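Long-range contact in Udp-n-acetylglucosamine pyrophosphorylase (Trypanosoma brucei, PDB 4BQH), which probably catalyses the formation of UDP-N-acetylglucosamine and diphosphate from UTP and N-acetylglucosamine 1-phosphate, the last step in making this nucleotide sugar: residues A[297-311]-A[352-366]. Sequence-based numbering, arbitrary orientation.
Sequences AIEEEAHVVVKTCPK and FNCANISSNLCSLHF
Ser-363 OG is gripped twice: His-303 ND1 meets it at the edge of the imidazole, in the ring plane, at 2.7 Å, and Phe-366 N donates to it at 2.8 Å. With OG set between its backbone N and carbonyl carbon (chi1 68°), Ser-363 serves as N-cap of the helix beginning at Leu-364 while fixing the rotation of the histidine ring, whose NE2 is held by Asp-414. It illustrates how one serine hydroxyl can both cap a helix and bind across a contact. Ser-363 N donates to His-303 O, so the same two residues are joined through both backbone and side chain. Next to it, Val-304 sets CG2 over the centre of one face of the Phe-366 ring, 3.6 Å from the centroid, a CH-pi contact.

From here strand 304-309 runs antiparallel to strand 359-363, Val-305 and Leu-361 forming a hydrogen-bonded pair. On the face that carries Leu-361, Leu-361 CD2 packs 3.6 Å from Ala-297 CB, where the end of helix 291-300 meets strand 359-363. Segment 352-366 turns a corner at Ser-358, where the Asn-356 side chain closes an Asx turn and one water bridges Lys-307 O to Ser-359 N. Hydrogen-bonded pairing resumes between Cys-309 and Ala-355, with Cys-309 SG resting 3.7 Å from Ile-357 CG2. Beyond it, Asn-353 OD1 accepts from Lys-311 N at 3.0 Å, the donor standing above the amide plane, and a water links the same oxygen to Lys-311 O.

The pairing belongs to the mixed central sheet of this GT-A-like fold: strand 304-309 lies between strand 359-363 and the parallel strand 423-427, while strand 275-280 flanks 359-363 on its other edge and helix 95-110 packs against helix 291-300.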
loop_
_atom_site.group_PDB
_atom_site.type_symbol
_atom_site.label_atom_id
_atom_site.label_comp_id
_atom_site.label_asym_id
_atom_site.label_seq_id
_atom_site.Cartn_x
_atom_site.Cartn_y
_atom_site.Cartn_z
ATOM N N ALA A 297 -6.171 -15.401 3.881
ATOM C CA ALA A 297 -7.061 -15.188 2.739
ATOM C C ALA A 297 -7.427 -16.518 2.080
ATOM O O ALA A 297 -8.579 -16.751 1.747
ATOM C CB ALA A 297 -6.419 -14.258 1.718
ATOM N N ILE A 298 -6.427 -17.382 1.924
ATOM C CA ILE A 298 -6.632 -18.658 1.234
ATOM C C ILE A 298 -7.574 -19.567 2.032
ATOM O O ILE A 298 -8.547 -20.117 1.470
ATOM C CB ILE A 298 -5.298 -19.345 0.941
ATOM C CG1 ILE A 298 -4.574 -18.566 -0.173
ATOM C CG2 ILE A 298 -5.525 -20.800 0.492
ATOM C CD1 ILE A 298 -3.117 -18.929 -0.374
ATOM N N GLU A 299 -7.296 -19.712 3.326
ATOM C CA GLU A 299 -8.075 -20.629 4.174
ATOM C C GLU A 299 -9.489 -20.123 4.401
ATOM O O GLU A 299 -10.430 -20.941 4.526
ATOM C CB GLU A 299 -7.318 -20.928 5.489
ATOM C CG GLU A 299 -6.024 -21.733 5.258
ATOM C CD GLU A 299 -6.251 -23.136 4.663
ATOM O OE1 GLU A 299 -7.255 -23.793 4.977
ATOM O OE2 GLU A 299 -5.426 -23.577 3.848
ATOM N N GLU A 300 -9.680 -18.793 4.369
ATOM C CA GLU A 300 -11.026 -18.189 4.511
ATOM C C GLU A 300 -11.826 -18.139 3.204
ATOM O O GLU A 300 -13.029 -17.862 3.219
ATOM C CB GLU A 300 -10.928 -16.759 5.093
ATOM C CG GLU A 300 -10.389 -16.735 6.531
ATOM C CD GLU A 300 -11.316 -17.395 7.569
ATOM O OE1 GLU A 300 -12.555 -17.267 7.472
ATOM O OE2 GLU A 300 -10.804 -18.026 8.506
ATOM N N GLU A 301 -11.156 -18.435 2.094
ATOM C CA GLU A 301 -11.695 -18.251 0.744
ATOM C C GLU A 301 -12.161 -16.788 0.571
ATOM O O GLU A 301 -13.205 -16.520 -0.020
ATOM C CB GLU A 301 -12.822 -19.263 0.439
ATOM C CG GLU A 301 -12.374 -20.717 0.550
ATOM C CD GLU A 301 -13.543 -21.679 0.541
ATOM O OE1 GLU A 301 -14.032 -22.002 -0.558
ATOM O OE2 GLU A 301 -13.970 -22.103 1.635
ATOM N N ALA A 302 -11.350 -15.853 1.073
ATOM C CA ALA A 302 -11.662 -14.427 1.009
ATOM C C ALA A 302 -11.243 -13.843 -0.340
ATOM O O ALA A 302 -10.232 -14.280 -0.939
ATOM C CB ALA A 302 -10.963 -13.698 2.141
ATOM N N HIS A 303 -12.036 -12.897 -0.829
ATOM C CA HIS A 303 -11.661 -12.079 -1.992
ATOM C C HIS A 303 -11.024 -10.765 -1.565
ATOM O O HIS A 303 -10.258 -10.159 -2.312
ATOM C CB HIS A 303 -12.877 -11.840 -2.873
ATOM C CG HIS A 303 -13.262 -13.051 -3.689
ATOM N ND1 HIS A 303 -12.534 -13.472 -4.757
ATOM C CD2 HIS A 303 -14.335 -13.942 -3.557
ATOM C CE1 HIS A 303 -13.105 -14.591 -5.277
ATOM N NE2 HIS A 303 -14.224 -14.869 -4.550
ATOM N N VAL A 304 -11.341 -10.315 -0.353
ATOM C CA VAL A 304 -10.673 -9.138 0.251
ATOM C C VAL A 304 -10.349 -9.449 1.706
ATOM O O VAL A 304 -11.247 -9.866 2.451
ATOM C CB VAL A 304 -11.567 -7.877 0.214
ATOM C CG1 VAL A 304 -10.922 -6.743 1.042
ATOM C CG2 VAL A 304 -11.785 -7.427 -1.225
ATOM N N VAL A 305 -9.094 -9.229 2.114
ATOM C CA VAL A 305 -8.745 -9.197 3.532
ATOM C C VAL A 305 -8.128 -7.837 3.804
ATOM O O VAL A 305 -7.272 -7.387 3.031
ATOM C CB VAL A 305 -7.726 -10.291 3.927
ATOM C CG1 VAL A 305 -7.545 -10.297 5.431
ATOM C CG2 VAL A 305 -8.217 -11.670 3.484
ATOM N N VAL A 306 -8.597 -7.168 4.865
ATOM C CA VAL A 306 -7.989 -5.905 5.278
ATOM C C VAL A 306 -7.246 -6.086 6.591
ATOM O O VAL A 306 -7.693 -6.836 7.510
ATOM C CB VAL A 306 -9.016 -4.753 5.413
ATOM C CG1 VAL A 306 -9.722 -4.535 4.065
ATOM C CG2 VAL A 306 -10.036 -5.057 6.508
ATOM N N LYS A 307 -6.101 -5.416 6.687
ATOM C CA LYS A 307 -5.452 -5.318 7.994
ATOM C C LYS A 307 -5.905 -4.063 8.710
ATOM O O LYS A 307 -6.016 -2.995 8.109
ATOM C CB LYS A 307 -3.930 -5.264 7.859
ATOM C CG LYS A 307 -3.314 -6.640 7.741
ATOM C CD LYS A 307 -1.795 -6.478 7.726
ATOM C CE LYS A 307 -1.129 -7.839 7.668
ATOM N NZ LYS A 307 0.333 -7.701 7.369
ATOM N N THR A 308 -6.129 -4.191 10.006
ATOM C CA THR A 308 -6.629 -3.079 10.826
ATOM C C THR A 308 -5.889 -3.111 12.149
ATOM O O THR A 308 -5.305 -4.136 12.500
ATOM C CB THR A 308 -8.134 -3.221 11.097
ATOM O OG1 THR A 308 -8.397 -4.494 11.712
ATOM C CG2 THR A 308 -8.905 -3.154 9.770
ATOM N N CYS A 309 -5.919 -1.999 12.876
ATOM C CA CYS A 309 -5.294 -1.914 14.200
ATOM C C CYS A 309 -6.297 -1.307 15.196
ATOM O O CYS A 309 -7.127 -0.488 14.799
ATOM C CB CYS A 309 -4.061 -0.989 14.123
ATOM S SG CYS A 309 -2.747 -1.699 13.102
ATOM N N PRO A 310 -6.196 -1.661 16.490
ATOM C CA PRO A 310 -6.982 -0.920 17.478
ATOM C C PRO A 310 -6.671 0.593 17.408
ATOM O O PRO A 310 -5.530 0.982 17.117
ATOM C CB PRO A 310 -6.506 -1.484 18.832
ATOM C CG PRO A 310 -5.726 -2.724 18.523
ATOM C CD PRO A 310 -5.277 -2.645 17.100
ATOM N N LYS A 311 -7.653 1.442 17.673
ATOM C CA LYS A 311 -7.397 2.887 17.736
ATOM C C LYS A 311 -6.493 3.219 18.921
ATOM O O LYS A 311 -6.554 2.551 19.946
ATOM C CB LYS A 311 -8.696 3.701 17.840
ATOM C CG LYS A 311 -9.641 3.472 16.660
ATOM C CD LYS A 311 -10.281 4.754 16.154
ATOM C CE LYS A 311 -10.815 5.655 17.250
ATOM N NZ LYS A 311 -11.448 6.909 16.762
ATOM N N PHE A 352 -16.056 0.581 17.976
ATOM C CA PHE A 352 -15.504 0.709 16.616
ATOM C C PHE A 352 -14.003 0.803 16.742
ATOM O O PHE A 352 -13.455 1.876 16.958
ATOM C CB PHE A 352 -16.047 1.954 15.935
ATOM C CG PHE A 352 -17.508 1.864 15.573
ATOM C CD1 PHE A 352 -17.894 1.361 14.328
ATOM C CD2 PHE A 352 -18.491 2.303 16.461
ATOM C CE1 PHE A 352 -19.241 1.290 13.975
ATOM C CE2 PHE A 352 -19.843 2.226 16.112
ATOM C CZ PHE A 352 -20.213 1.723 14.872
ATOM N N ASN A 353 -13.338 -0.342 16.619
ATOM C CA ASN A 353 -11.935 -0.434 17.016
ATOM C C ASN A 353 -11.057 -1.098 15.950
ATOM O O ASN A 353 -9.980 -1.598 16.246
ATOM C CB ASN A 353 -11.840 -1.211 18.346
ATOM C CG ASN A 353 -10.537 -0.938 19.084
ATOM O OD1 ASN A 353 -10.003 0.176 19.038
ATOM N ND2 ASN A 353 -10.052 -1.943 19.805
ATOM N N CYS A 354 -11.521 -1.102 14.700
ATOM C CA CYS A 354 -10.686 -1.650 13.603
ATOM C C CYS A 354 -10.294 -0.505 12.692
ATOM O O CYS A 354 -10.997 -0.205 11.729
ATOM C CB CYS A 354 -11.435 -2.738 12.827
ATOM S SG CYS A 354 -11.791 -4.199 13.837
ATOM N N ALA A 355 -9.198 0.165 13.035
ATOM C CA ALA A 355 -8.725 1.316 12.239
ATOM C C ALA A 355 -8.046 0.899 10.931
ATOM O O ALA A 355 -7.246 -0.043 10.888
ATOM C CB ALA A 355 -7.780 2.177 13.079
ATOM N N ASN A 356 -8.372 1.635 9.869
ATOM C CA ASN A 356 -7.852 1.391 8.547
ATOM C C ASN A 356 -6.378 1.805 8.426
ATOM O O ASN A 356 -6.066 2.982 8.526
ATOM C CB ASN A 356 -8.716 2.166 7.536
ATOM C CG ASN A 356 -8.244 1.973 6.114
ATOM O OD1 ASN A 356 -7.683 0.926 5.777
ATOM N ND2 ASN A 356 -8.457 2.977 5.275
ATOM N N ILE A 357 -5.479 0.841 8.191
ATOM C CA ILE A 357 -4.059 1.169 7.959
ATOM C C ILE A 357 -3.663 1.023 6.467
ATOM O O ILE A 357 -2.474 0.990 6.119
ATOM C CB ILE A 357 -3.103 0.393 8.901
ATOM C CG1 ILE A 357 -3.190 -1.124 8.678
ATOM C CG2 ILE A 357 -3.405 0.743 10.367
ATOM C CD1 ILE A 357 -1.930 -1.864 9.094
ATOM N N SER A 358 -4.664 0.976 5.595
ATOM C CA SER A 358 -4.470 0.917 4.138
ATOM C C SER A 358 -3.526 -0.215 3.746
ATOM O O SER A 358 -2.571 -0.021 2.984
ATOM C CB SER A 358 -3.991 2.262 3.567
ATOM O OG SER A 358 -4.854 3.270 4.034
ATOM N N SER A 359 -3.805 -1.400 4.270
ATOM C CA SER A 359 -3.042 -2.579 3.928
ATOM C C SER A 359 -4.059 -3.672 3.578
ATOM O O SER A 359 -4.814 -4.111 4.449
ATOM C CB SER A 359 -2.194 -3.002 5.118
ATOM O OG SER A 359 -1.483 -4.182 4.798
ATOM N N ASN A 360 -4.088 -4.081 2.310
ATOM C CA ASN A 360 -5.139 -4.965 1.797
ATOM C C ASN A 360 -4.569 -6.133 1.021
ATOM O O ASN A 360 -3.487 -6.042 0.434
ATOM C CB ASN A 360 -6.107 -4.256 0.830
ATOM C CG ASN A 360 -6.706 -2.969 1.374
ATOM O OD1 ASN A 360 -6.975 -2.800 2.575
ATOM N ND2 ASN A 360 -6.996 -2.082 0.465
ATOM N N LEU A 361 -5.314 -7.231 1.012
ATOM C CA LEU A 361 -4.960 -8.353 0.153
ATOM C C LEU A 361 -6.205 -8.700 -0.642
ATOM O O LEU A 361 -7.244 -9.005 -0.064
ATOM C CB LEU A 361 -4.490 -9.531 1.015
ATOM C CG LEU A 361 -3.998 -10.747 0.242
ATOM C CD1 LEU A 361 -2.677 -10.461 -0.450
ATOM C CD2 LEU A 361 -3.778 -11.883 1.205
ATOM N N CYS A 362 -6.124 -8.635 -1.968
ATOM C CA CYS A 362 -7.298 -8.853 -2.789
ATOM C C CYS A 362 -7.052 -9.979 -3.776
ATOM O O CYS A 362 -5.953 -10.087 -4.315
ATOM C CB CYS A 362 -7.616 -7.597 -3.588
ATOM S SG CYS A 362 -8.004 -6.183 -2.533
ATOM N N SER A 363 -8.082 -10.789 -4.037
ATOM C CA SER A 363 -7.977 -11.773 -5.114
ATOM C C SER A 363 -7.859 -11.058 -6.466
ATOM O O SER A 363 -8.334 -9.927 -6.653
ATOM C CB SER A 363 -9.204 -12.698 -5.144
ATOM O OG SER A 363 -10.365 -11.984 -5.543
ATOM N N LEU A 364 -7.272 -11.734 -7.431
ATOM C CA LEU A 364 -7.233 -11.164 -8.770
ATOM C C LEU A 364 -8.646 -11.049 -9.353
ATOM O O LEU A 364 -8.953 -10.084 -10.048
ATOM C CB LEU A 364 -6.309 -11.973 -9.697
ATOM C CG LEU A 364 -5.865 -11.142 -10.915
ATOM C CD1 LEU A 364 -4.899 -10.026 -10.531
ATOM C CD2 LEU A 364 -5.198 -12.028 -11.959
ATOM N N HIS A 365 -9.518 -11.999 -9.034
ATOM C CA HIS A 365 -10.932 -11.889 -9.405
ATOM C C HIS A 365 -11.547 -10.616 -8.873
ATOM O O HIS A 365 -12.245 -9.908 -9.623
ATOM C CB HIS A 365 -11.744 -13.081 -8.890
ATOM C CG HIS A 365 -13.152 -13.160 -9.463
ATOM N ND1 HIS A 365 -13.999 -14.159 -9.160
ATOM C CD2 HIS A 365 -13.821 -12.350 -10.379
ATOM C CE1 HIS A 365 -15.169 -13.977 -9.813
ATOM N NE2 HIS A 365 -15.067 -12.872 -10.546
ATOM N N PHE A 366 -11.306 -10.310 -7.587
ATOM C CA PHE A 366 -11.820 -9.038 -7.045
ATOM C C PHE A 366 -11.243 -7.833 -7.786
ATOM O O PHE A 366 -11.978 -6.886 -8.085
ATOM C CB PHE A 366 -11.589 -8.888 -5.526
ATOM C CG PHE A 366 -12.072 -7.565 -4.991
ATOM C CD1 PHE A 366 -13.427 -7.346 -4.791
ATOM C CD2 PHE A 366 -11.187 -6.504 -4.776
ATOM C CE1 PHE A 366 -13.885 -6.101 -4.359
ATOM C CE2 PHE A 366 -11.656 -5.275 -4.304
ATOM C CZ PHE A 366 -13.003 -5.085 -4.092
HETATM O O HOH W 1 -6.473 -1.788 5.693
HETATM O O HOH W 2 0.934 -5.889 5.397
HETATM O O HOH W 3 -8.568 1.182 21.063
#